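FERM, ARHGEF and pleckstrin domain-containing protein 2 (Mus musculus, PDB 6D2K) acts as a guanine nucleotide exchange factor that activates RAC1 and takes part in semaphorin responses, actin remodelling and integrin regulation, this chain being its FERM domain. Local coordinates at residues Val32-Thr35 with Gln36-His40; Leu190-Tyr193 with Gly194-Phe197; Ser238-Arg241 with Lys242-Leu245. All blocks are in the same frame, centred on the assembly; numbering follows the deposited sequence.

Contact 1: Val32-Thr35 with Gln36-His40; sequences VLLT and QVWKH
The indole of W38 lies over the carbonyl of L34, one turn back along helix 30-41. L34 O sits 3.1 Å above the ring plane, off-centre and nearer the ring's edge, and comes within 3.2 Å of W38 CG. L34 O also accepts the hydrogen bond from W38 N, at 2.9 Å, so one carbonyl both closes a helical turn and touches the aromatic face of the residue it is bonded to. W38 gets there because its CG stands beside its own backbone N and anti to the carbonyl carbon (chi1 -55°), which folds the ring back along the helix. The side chains of L34 and W38 run alongside each other in the same direction: CD2 of L34 meets CZ2 of W38 at 3.9 Å.

One residue earlier in the helix is a second apolar pair. L33 and V37 meet at an oblique angle, L33 CD1 against V37 CG2 at 4.1 Å, and that CG2 also lies 3.3 Å from L33 O. On the more polar side the aliphatic part of Q36 passes close to the V32 carbonyl, with Q36 CG 3.3 Å from V32 O, while T35 OG1 bonds back to the Q31 side chain.

This is the helix of the ubiquitin-like N-terminal lobe of the FERM domain, set against its mixed sheet. L33, L34 and V37 all press on L51 of strand 49-54, L33 also reaches F22 of strand 19-24, and W38 packs on F49. The chemistry is that of an amphipathic helix: i to i+4 backbone bonds satisfy the main-chain polar atoms, and leucine, valine and the indole are left to make the apolar contact with the sheet.

Contact 2: Leu190-Tyr193 with Gly194-Phe197; sequences LEMY and GIRF
Two overlapping beta turns carry this local contact, in the connection from helix 176-187 of the central FERM lobe to strand 198-201 of the PH-like lobe. A type I turn spans L190-Y193, and a type II turn spans M192-I195. The second is closed by I195 N donating to M192 O at 3.0 Å, a fairly straight bond at hydrogen (161°), although the donor stands above the carbonyl plane. G194, with positive phi, fills the third position of that turn, where glycine is commonly found. Water 1 donates to both M192 O and I195 O, bridging the two carbonyls, and R196 NH1 reaches back to the latter oxygen.

On the side-chain level M192 does the joining. Its chain bends at chi2 and chi3 (-60° and -68°), which swings the thioether end over toward the later residues. The M192 side chain crosses those of I195 and F197 at about a right angle, and its methyl CE touches I195 CG2 at 3.6 Å and F197 CZ at 3.7 Å. The sulfur SD lies 5.0 Å from the centroid of the F197 ring, an oblique Met-aromatic contact. I195 also packs its other branch back on the first turn, CG1 being 3.4 Å from E191 O.

Around the turns the two lobes divide the side chains. Y193 inserts against F104 and L108 of helix 98-113 and its hydroxyl bonds to P89 O, and R196 makes a salt bridge with D111 of that helix; I195 instead lies on A211 and L218, F197 on N209, and F220 of strand 216-221 touches both M192 and F197.

Contact 3: Ser238-Arg241 with Lys242-Leu245; sequences SFKR and KRFL
K240 and R243 pair across the end of a two-residue beta hairpin, whose type II' turn runs from K240 to R243 in the PH-like lobe of the FERM domain. Their main chains exchange two bonds: K240 N reaches R243 O and R243 N reaches K240 O, each at 2.9 Å. The first lies in the carbonyl plane, whereas in the second the donor is well above it. R241 occupies the first corner with positive phi (56°), as a II' turn requires. On the same face of the sheet the two side chains cross, K240 CD resting 3.9 Å from R243 NH1; this is an aliphatic contact with the guanidinium, and the lysine ammonium stays farther off. What holds R243 in place lies outside the hairpin: its NE forms a salt bridge with E261 of strand 259-264, which probably offsets the arginine's charge and so eases its closeness to the lysine.

Farther from the turn, S238 and L245 make the next hydrogen-bonded pair, with L245 N giving to S238 O at 2.8 Å and S238 N to L245 O at 3.0 Å. Between these pairs F239 and F244 form a non-hydrogen-bonded pair and turn to the other face, toward helix 267-284. There F244 meets F273 edge-to-face, and F239 packs on W274 and C270. Strand 259-264, on the other side of strand 243-247, makes main-chain bonds with K242 through L264 and with F244 through F262. Beside the S238-L245 pair, water 2 hydrogen-bonds with S238 OG at 2.9 Å and donates a longer bond to L245 O at 3.3 Å.

How the contacts relate
The three contacts follow one another along a single FERM domain, and none touches another. Contact 1 belongs to the ubiquitin-like N-terminal lobe, contact 2 to the passage from the central helical lobe into the PH-like lobe, and contact 3 to the hairpin at one edge of the PH-like sheet. Their centres lie about 27 Å (1 to 2), 33 Å (1 to 3) and 23 Å (2 to 3) apart. Contacts 2 and 3 are the nearest pair: contact 3 forms part of the seven-stranded antiparallel sheet, and contact 2 leads into its strand 198-201; contact 1 rests on the separate five-stranded mixed sheet. Together they sample each lobe of the three-lobed FERM module.

Contact 1: Val32-Thr35 with Gln36-His40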
ATOM      1  N   VAL A  32      13.124  -4.545 -15.415  1.00 24.41           N
ATOM      2  CA  VAL A  32      14.352  -5.294 -15.156  1.00 23.97           C
ATOM      3  C   VAL A  32      14.637  -5.442 -13.654  1.00 25.85           C
ATOM      4  O   VAL A  32      15.003  -6.524 -13.176  1.00 25.30           O
ATOM      5  CB  VAL A  32      15.560  -4.655 -15.883  1.00 26.66           C
ATOM      6  CG1 VAL A  32      16.817  -5.464 -15.640  1.00 31.05           C
ATOM      7  CG2 VAL A  32      15.263  -4.539 -17.374  1.00 27.90           C
ATOM      8  N   LEU A  33      14.449  -4.358 -12.906  1.00 20.67           N
ATOM      9  CA  LEU A  33      14.656  -4.371 -11.466  1.00 20.21           C
ATOM     10  C   LEU A  33      13.533  -5.137 -10.780  1.00 21.78           C
ATOM     11  O   LEU A  33      13.783  -5.926  -9.873  1.00 21.96           O
ATOM     12  CB  LEU A  33      14.728  -2.945 -10.912  1.00 20.07           C
ATOM     13  CG  LEU A  33      14.818  -2.844  -9.384  1.00 17.97           C
ATOM     14  CD1 LEU A  33      16.025  -3.600  -8.815  1.00 21.42           C
ATOM     15  CD2 LEU A  33      14.835  -1.373  -8.947  1.00 18.42           C
ATOM     16  N   LEU A  34      12.303  -4.882 -11.212  1.00 20.60           N
ATOM     17  CA  LEU A  34      11.138  -5.563 -10.653  1.00 20.69           C
ATOM     18  C   LEU A  34      11.334  -7.080 -10.741  1.00 23.50           C
ATOM     19  O   LEU A  34      11.202  -7.788  -9.748  1.00 21.49           O
ATOM     20  CB  LEU A  34       9.861  -5.126 -11.374  1.00 19.58           C
ATOM     21  CG  LEU A  34       9.424  -3.661 -11.212  1.00 18.94           C
ATOM     22  CD1 LEU A  34       8.391  -3.262 -12.245  1.00 25.68           C
ATOM     23  CD2 LEU A  34       8.897  -3.393  -9.802  1.00 20.23           C
ATOM     24  N   THR A  35      11.692  -7.562 -11.925  1.00 23.67           N
ATOM     25  CA  THR A  35      11.925  -8.994 -12.128  1.00 24.81           C
ATOM     26  C   THR A  35      13.088  -9.571 -11.305  1.00 27.70           C
ATOM     27  O   THR A  35      12.997 -10.697 -10.810  1.00 23.79           O
ATOM     28  CB  THR A  35      12.098  -9.322 -13.627  1.00 23.26           C
ATOM     29  OG1 THR A  35      10.866  -9.061 -14.317  1.00 26.67           O
ATOM     30  CG2 THR A  35      12.477 -10.785 -13.814  1.00 26.26           C
ATOM     31  N   GLN A  36      14.175  -8.819 -11.144  1.00 25.70           N
ATOM     32  CA  GLN A  36      15.252  -9.279 -10.275  1.00 24.60           C
ATOM     33  C   GLN A  36      14.737  -9.430  -8.846  1.00 29.29           C
ATOM     34  O   GLN A  36      15.099 -10.372  -8.143  1.00 27.36           O
ATOM     35  CB  GLN A  36      16.474  -8.345 -10.324  1.00 28.70           C
ATOM     36  CG  GLN A  36      17.222  -8.378 -11.656  1.00 29.17           C
ATOM     37  CD  GLN A  36      18.579  -7.679 -11.606  1.00 37.45           C
ATOM     38  OE1 GLN A  36      19.055  -7.285 -10.539  1.00 37.33           O
ATOM     39  NE2 GLN A  36      19.209  -7.531 -12.767  1.00 36.90           N
ATOM     40  N   VAL A  37      13.873  -8.511  -8.422  1.00 22.81           N
ATOM     41  CA  VAL A  37      13.333  -8.584  -7.073  1.00 21.78           C
ATOM     42  C   VAL A  37      12.394  -9.771  -6.928  1.00 20.78           C
ATOM     43  O   VAL A  37      12.464 -10.487  -5.931  1.00 25.26           O
ATOM     44  CB  VAL A  37      12.604  -7.297  -6.657  1.00 21.71           C
ATOM     45  CG1 VAL A  37      11.950  -7.499  -5.296  1.00 22.74           C
ATOM     46  CG2 VAL A  37      13.586  -6.133  -6.617  1.00 19.34           C
ATOM     47  N   TRP A  38      11.528  -9.978  -7.916  1.00 22.77           N
ATOM     48  CA  TRP A  38      10.592 -11.103  -7.867  1.00 25.26           C
ATOM     49  C   TRP A  38      11.350 -12.432  -7.828  1.00 28.09           C
ATOM     50  O   TRP A  38      10.899 -13.396  -7.216  1.00 24.62           O
ATOM     51  CB  TRP A  38       9.638 -11.106  -9.064  1.00 22.70           C
ATOM     52  CG  TRP A  38       8.831  -9.834  -9.307  1.00 20.27           C
ATOM     53  CD1 TRP A  38       8.247  -9.460 -10.474  1.00 23.36           C
ATOM     54  CD2 TRP A  38       8.548  -8.785  -8.364  1.00 22.56           C
ATOM     55  NE1 TRP A  38       7.611  -8.255 -10.327  1.00 23.26           N
ATOM     56  CE2 TRP A  38       7.782  -7.818  -9.041  1.00 19.90           C
ATOM     57  CE3 TRP A  38       8.866  -8.573  -7.018  1.00 22.77           C
ATOM     58  CZ2 TRP A  38       7.326  -6.648  -8.418  1.00 18.15           C
ATOM     59  CZ3 TRP A  38       8.412  -7.405  -6.399  1.00 20.28           C
ATOM     60  CH2 TRP A  38       7.649  -6.468  -7.101  1.00 18.52           C
ATOM     61  N   LYS A  39      12.503 -12.477  -8.491  1.00 28.92           N
ATOM     62  CA  LYS A  39      13.339 -13.676  -8.504  1.00 28.36           C
ATOM     63  C   LYS A  39      14.026 -13.893  -7.169  1.00 28.71           C
ATOM     64  O   LYS A  39      14.052 -15.008  -6.648  1.00 33.95           O
ATOM     65  CB  LYS A  39      14.402 -13.578  -9.595  1.00 32.73           C
ATOM     66  CG  LYS A  39      13.911 -13.885 -10.989  1.00 34.43           C
ATOM     67  CD  LYS A  39      15.046 -14.454 -11.846  1.00 42.19           C
ATOM     68  CE  LYS A  39      16.426 -14.178 -11.241  1.00 43.88           C
ATOM     69  NZ  LYS A  39      16.790 -15.131 -10.142  1.00 50.61           N
ATOM     70  N   HIS A  40      14.611 -12.832  -6.628  1.00 29.48           N
ATOM     71  CA  HIS A  40      15.240 -12.909  -5.326  1.00 30.74           C
ATOM     72  C   HIS A  40      14.248 -13.460  -4.304  1.00 30.94           C
ATOM     73  O   HIS A  40      14.627 -14.225  -3.422  1.00 30.02           O
ATOM     74  CB  HIS A  40      15.758 -11.540  -4.884  1.00 26.78           C
ATOM     75  CG  HIS A  40      16.191 -11.502  -3.455  1.00 26.87           C
ATOM     76  ND1 HIS A  40      17.406 -11.997  -3.034  1.00 30.49           N
ATOM     77  CD2 HIS A  40      15.562 -11.052  -2.343  1.00 24.53           C
ATOM     78  CE1 HIS A  40      17.512 -11.845  -1.726  1.00 32.50           C
ATOM     79  NE2 HIS A  40      16.410 -11.271  -1.283  1.00 32.55           N
TER

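Contact 2: Leu190-Tyr193 with Gly194-Phe197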
ATOM      1  N   LEU A 190     -11.664  -3.605   7.464  1.00 13.44           N
ATOM      2  CA  LEU A 190     -11.436  -2.242   7.928  1.00 14.58           C
ATOM      3  C   LEU A 190     -11.644  -1.266   6.789  1.00 15.00           C
ATOM      4  O   LEU A 190     -11.226  -1.521   5.667  1.00 14.25           O
ATOM      5  CB  LEU A 190     -10.023  -2.065   8.474  1.00 13.25           C
ATOM      6  CG  LEU A 190      -9.715  -2.997   9.640  1.00 15.82           C
ATOM      7  CD1 LEU A 190      -8.270  -2.819  10.052  1.00 17.39           C
ATOM      8  CD2 LEU A 190     -10.673  -2.700  10.796  1.00 16.60           C
ATOM      9  N   GLU A 191     -12.290  -0.151   7.097  1.00 16.01           N
ATOM     10  CA  GLU A 191     -12.559   0.870   6.088  1.00 17.34           C
ATOM     11  C   GLU A 191     -11.255   1.375   5.480  1.00 15.40           C
ATOM     12  O   GLU A 191     -11.223   1.759   4.304  1.00 15.57           O
ATOM     13  CB  GLU A 191     -13.329   2.026   6.720  1.00 22.61           C
ATOM     14  CG  GLU A 191     -13.778   3.100   5.739  1.00 26.80           C
ATOM     15  CD  GLU A 191     -14.718   4.096   6.392  1.00 33.02           C
ATOM     16  OE1 GLU A 191     -15.912   4.108   6.027  1.00 32.64           O
ATOM     17  OE2 GLU A 191     -14.258   4.844   7.279  1.00 38.24           O
ATOM     18  N   MET A 192     -10.180   1.370   6.266  1.00 14.27           N
ATOM     19  CA  MET A 192      -8.901   1.879   5.777  1.00 12.29           C
ATOM     20  C   MET A 192      -7.995   0.827   5.118  1.00 13.52           C
ATOM     21  O   MET A 192      -6.860   1.130   4.740  1.00 13.04           O
ATOM     22  CB  MET A 192      -8.156   2.612   6.896  1.00 17.82           C
ATOM     23  CG  MET A 192      -8.853   3.919   7.334  1.00 17.26           C
ATOM     24  SD  MET A 192      -9.005   5.125   5.978  1.00 20.77           S
ATOM     25  CE  MET A 192      -7.291   5.558   5.744  1.00 24.71           C
ATOM     26  N   TYR A 193      -8.490  -0.401   4.984  1.00 11.76           N
ATOM     27  CA  TYR A 193      -7.735  -1.465   4.315  1.00 12.35           C
ATOM     28  C   TYR A 193      -7.327  -1.034   2.907  1.00 12.13           C
ATOM     29  O   TYR A 193      -8.179  -0.704   2.083  1.00 13.29           O
ATOM     30  CB  TYR A 193      -8.555  -2.765   4.277  1.00 15.57           C
ATOM     31  CG  TYR A 193      -8.008  -3.849   3.359  1.00 11.09           C
ATOM     32  CD1 TYR A 193      -6.886  -4.581   3.709  1.00 10.59           C
ATOM     33  CD2 TYR A 193      -8.616  -4.129   2.146  1.00 12.24           C
ATOM     34  CE1 TYR A 193      -6.390  -5.563   2.880  1.00 12.45           C
ATOM     35  CE2 TYR A 193      -8.125  -5.105   1.306  1.00 13.99           C
ATOM     36  CZ  TYR A 193      -7.005  -5.818   1.675  1.00 12.38           C
ATOM     37  OH  TYR A 193      -6.488  -6.791   0.847  1.00 15.87           O
ATOM     38  N   GLY A 194      -6.022  -1.029   2.660  1.00 11.27           N
ATOM     39  CA  GLY A 194      -5.457  -0.658   1.367  1.00 11.64           C
ATOM     40  C   GLY A 194      -5.566   0.814   0.996  1.00 13.52           C
ATOM     41  O   GLY A 194      -5.250   1.183  -0.139  1.00 15.67           O
ATOM     42  N   ILE A 195      -5.989   1.662   1.931  1.00 11.22           N
ATOM     43  CA  ILE A 195      -6.276   3.061   1.584  1.00 13.20           C
ATOM     44  C   ILE A 195      -5.039   3.952   1.697  1.00 13.53           C
ATOM     45  O   ILE A 195      -4.298   3.883   2.682  1.00 15.17           O
ATOM     46  CB  ILE A 195      -7.398   3.647   2.461  1.00 11.03           C
ATOM     47  CG1 ILE A 195      -8.710   2.891   2.232  1.00 16.04           C
ATOM     48  CG2 ILE A 195      -7.588   5.151   2.177  1.00 15.83           C
ATOM     49  CD1 ILE A 195      -9.325   3.140   0.861  1.00 15.60           C
ATOM     50  N   ARG A 196      -4.817   4.785   0.676  1.00 13.48           N
ATOM     51  CA  ARG A 196      -3.811   5.842   0.717  1.00 14.61           C
ATOM     52  C   ARG A 196      -4.498   7.117   0.246  1.00 12.94           C
ATOM     53  O   ARG A 196      -5.130   7.129  -0.818  1.00 14.26           O
ATOM     54  CB  ARG A 196      -2.624   5.510  -0.199  1.00 14.90           C
ATOM     55  CG  ARG A 196      -1.731   4.379   0.305  1.00 19.70           C
ATOM     56  CD  ARG A 196      -2.221   3.001  -0.155  1.00 21.56           C
ATOM     57  NE  ARG A 196      -1.283   1.939   0.226  1.00 19.17           N
ATOM     58  CZ  ARG A 196      -1.263   1.338   1.414  1.00 19.84           C
ATOM     59  NH1 ARG A 196      -2.123   1.679   2.365  1.00 19.58           N
ATOM     60  NH2 ARG A 196      -0.364   0.401   1.652  1.00 19.42           N
ATOM     61  N   PHE A 197      -4.422   8.161   1.066  1.00 11.67           N
ATOM     62  CA  PHE A 197      -5.082   9.429   0.763  1.00 12.22           C
ATOM     63  C   PHE A 197      -4.270  10.298  -0.184  1.00 14.87           C
ATOM     64  O   PHE A 197      -3.038  10.361  -0.096  1.00 14.69           O
ATOM     65  CB  PHE A 197      -5.296  10.214   2.054  1.00 16.06           C
ATOM     66  CG  PHE A 197      -6.428   9.699   2.905  1.00 15.60           C
ATOM     67  CD1 PHE A 197      -7.342   8.796   2.407  1.00 17.59           C
ATOM     68  CD2 PHE A 197      -6.599  10.174   4.192  1.00 23.78           C
ATOM     69  CE1 PHE A 197      -8.402   8.352   3.188  1.00 19.42           C
ATOM     70  CE2 PHE A 197      -7.658   9.732   4.976  1.00 26.68           C
ATOM     71  CZ  PHE A 197      -8.549   8.821   4.470  1.00 22.51           C
TER
HETATM   72  O   HOH W   1      -4.268   1.835   4.917  1.00 18.40           O

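Contact 3: Ser238-Arg241 with Lys242-Leu245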
ATOM      1  N   SER A 238      -9.738  11.094 -16.379  1.00 14.88           N
ATOM      2  CA  SER A 238      -8.830  12.000 -17.076  1.00 12.45           C
ATOM      3  C   SER A 238      -8.160  12.942 -16.094  1.00 15.01           C
ATOM      4  O   SER A 238      -8.601  13.085 -14.968  1.00 13.21           O
ATOM      5  CB  SER A 238      -9.599  12.851 -18.097  1.00 17.03           C
ATOM      6  OG  SER A 238     -10.252  12.022 -19.022  1.00 23.51           O
ATOM      7  N   PHE A 239      -7.101  13.613 -16.528  1.00 13.84           N
ATOM      8  CA  PHE A 239      -6.548  14.678 -15.711  1.00 11.55           C
ATOM      9  C   PHE A 239      -6.054  15.798 -16.614  1.00 14.34           C
ATOM     10  O   PHE A 239      -5.637  15.544 -17.745  1.00 14.67           O
ATOM     11  CB  PHE A 239      -5.455  14.173 -14.755  1.00 12.32           C
ATOM     12  CG  PHE A 239      -4.101  13.989 -15.392  1.00 12.84           C
ATOM     13  CD1 PHE A 239      -3.130  14.979 -15.267  1.00 12.71           C
ATOM     14  CD2 PHE A 239      -3.801  12.844 -16.116  1.00 11.47           C
ATOM     15  CE1 PHE A 239      -1.885  14.822 -15.848  1.00 12.25           C
ATOM     16  CE2 PHE A 239      -2.549  12.681 -16.705  1.00 14.74           C
ATOM     17  CZ  PHE A 239      -1.585  13.681 -16.567  1.00 12.60           C
ATOM     18  N   LYS A 240      -6.146  17.025 -16.120  1.00 13.10           N
ATOM     19  CA  LYS A 240      -5.568  18.177 -16.803  1.00 13.26           C
ATOM     20  C   LYS A 240      -4.916  19.076 -15.777  1.00 11.31           C
ATOM     21  O   LYS A 240      -5.598  19.686 -14.945  1.00 13.20           O
ATOM     22  CB  LYS A 240      -6.639  18.962 -17.556  1.00 17.94           C
ATOM     23  CG  LYS A 240      -7.376  18.145 -18.605  1.00 20.54           C
ATOM     24  CD  LYS A 240      -8.347  19.035 -19.383  1.00 27.22           C
ATOM     25  CE  LYS A 240      -8.458  18.586 -20.831  1.00 35.02           C
ATOM     26  NZ  LYS A 240      -8.922  17.180 -20.962  1.00 36.49           N
ATOM     27  N   ARG A 241      -3.595  19.164 -15.844  1.00 12.32           N
ATOM     28  CA  ARG A 241      -2.835  19.967 -14.890  1.00 11.17           C
ATOM     29  C   ARG A 241      -3.161  19.484 -13.476  1.00 15.26           C
ATOM     30  O   ARG A 241      -2.922  18.315 -13.180  1.00 14.01           O
ATOM     31  CB  ARG A 241      -3.116  21.464 -15.110  1.00 11.38           C
ATOM     32  CG  ARG A 241      -2.065  22.387 -14.535  1.00 14.12           C
ATOM     33  CD  ARG A 241      -2.224  23.766 -15.196  1.00 19.33           C
ATOM     34  NE  ARG A 241      -1.362  24.791 -14.617  1.00 17.95           N
ATOM     35  CZ  ARG A 241      -0.665  25.656 -15.346  1.00 13.76           C
ATOM     36  NH1 ARG A 241      -0.694  25.572 -16.666  1.00 13.42           N
ATOM     37  NH2 ARG A 241       0.085  26.572 -14.743  1.00 16.00           N
ATOM     38  N   LYS A 242      -3.700  20.346 -12.615  1.00 11.91           N
ATOM     39  CA  LYS A 242      -4.024  19.947 -11.239  1.00 15.38           C
ATOM     40  C   LYS A 242      -5.408  19.314 -11.081  1.00 11.75           C
ATOM     41  O   LYS A 242      -5.768  18.907  -9.970  1.00 13.79           O
ATOM     42  CB  LYS A 242      -3.936  21.136 -10.277  1.00 17.38           C
ATOM     43  CG  LYS A 242      -2.554  21.761 -10.204  1.00 18.42           C
ATOM     44  CD  LYS A 242      -2.453  22.720  -9.028  1.00 21.80           C
ATOM     45  CE  LYS A 242      -3.437  23.859  -9.130  1.00 27.57           C
ATOM     46  NZ  LYS A 242      -3.105  24.924  -8.139  1.00 33.83           N
ATOM     47  N   ARG A 243      -6.171  19.251 -12.170  1.00 12.55           N
ATOM     48  CA  ARG A 243      -7.568  18.808 -12.133  1.00 12.18           C
ATOM     49  C   ARG A 243      -7.714  17.326 -12.439  1.00 14.59           C
ATOM     50  O   ARG A 243      -7.248  16.863 -13.481  1.00 15.24           O
ATOM     51  CB  ARG A 243      -8.397  19.601 -13.168  1.00 12.77           C
ATOM     52  CG  ARG A 243      -8.493  21.089 -12.885  1.00 24.60           C
ATOM     53  CD  ARG A 243      -8.917  21.876 -14.139  1.00 30.99           C
ATOM     54  NE  ARG A 243     -10.085  21.297 -14.792  1.00 37.38           N
ATOM     55  CZ  ARG A 243     -10.299  21.319 -16.105  1.00 29.93           C
ATOM     56  NH1 ARG A 243      -9.414  21.884 -16.916  1.00 29.11           N
ATOM     57  NH2 ARG A 243     -11.395  20.763 -16.602  1.00 31.21           N
ATOM     58  N   PHE A 244      -8.378  16.596 -11.538  1.00 13.43           N
ATOM     59  CA  PHE A 244      -8.723  15.191 -11.757  1.00 11.69           C
ATOM     60  C   PHE A 244     -10.192  15.089 -12.167  1.00 12.95           C
ATOM     61  O   PHE A 244     -11.057  15.626 -11.488  1.00 14.84           O
ATOM     62  CB  PHE A 244      -8.475  14.395 -10.469  1.00 11.27           C
ATOM     63  CG  PHE A 244      -8.854  12.945 -10.563  1.00 10.96           C
ATOM     64  CD1 PHE A 244      -8.169  12.080 -11.402  1.00 13.97           C
ATOM     65  CD2 PHE A 244      -9.889  12.446  -9.795  1.00 16.53           C
ATOM     66  CE1 PHE A 244      -8.517  10.739 -11.464  1.00 16.14           C
ATOM     67  CE2 PHE A 244     -10.252  11.112  -9.858  1.00 15.62           C
ATOM     68  CZ  PHE A 244      -9.566  10.262 -10.697  1.00 12.71           C
ATOM     69  N   LEU A 245     -10.465  14.416 -13.283  1.00 13.11           N
ATOM     70  CA  LEU A 245     -11.811  14.386 -13.864  1.00 16.01           C
ATOM     71  C   LEU A 245     -12.396  12.976 -13.893  1.00 15.42           C
ATOM     72  O   LEU A 245     -11.797  12.068 -14.457  1.00 15.94           O
ATOM     73  CB  LEU A 245     -11.786  14.956 -15.295  1.00 17.08           C
ATOM     74  CG  LEU A 245     -11.571  16.468 -15.489  1.00 22.83           C
ATOM     75  CD1 LEU A 245     -10.212  16.920 -14.989  1.00 26.45           C
ATOM     76  CD2 LEU A 245     -11.730  16.835 -16.954  1.00 26.07           C
TER
HETATM   77  O   HOH W   2     -12.765  11.938 -17.591  1.00 18.57           O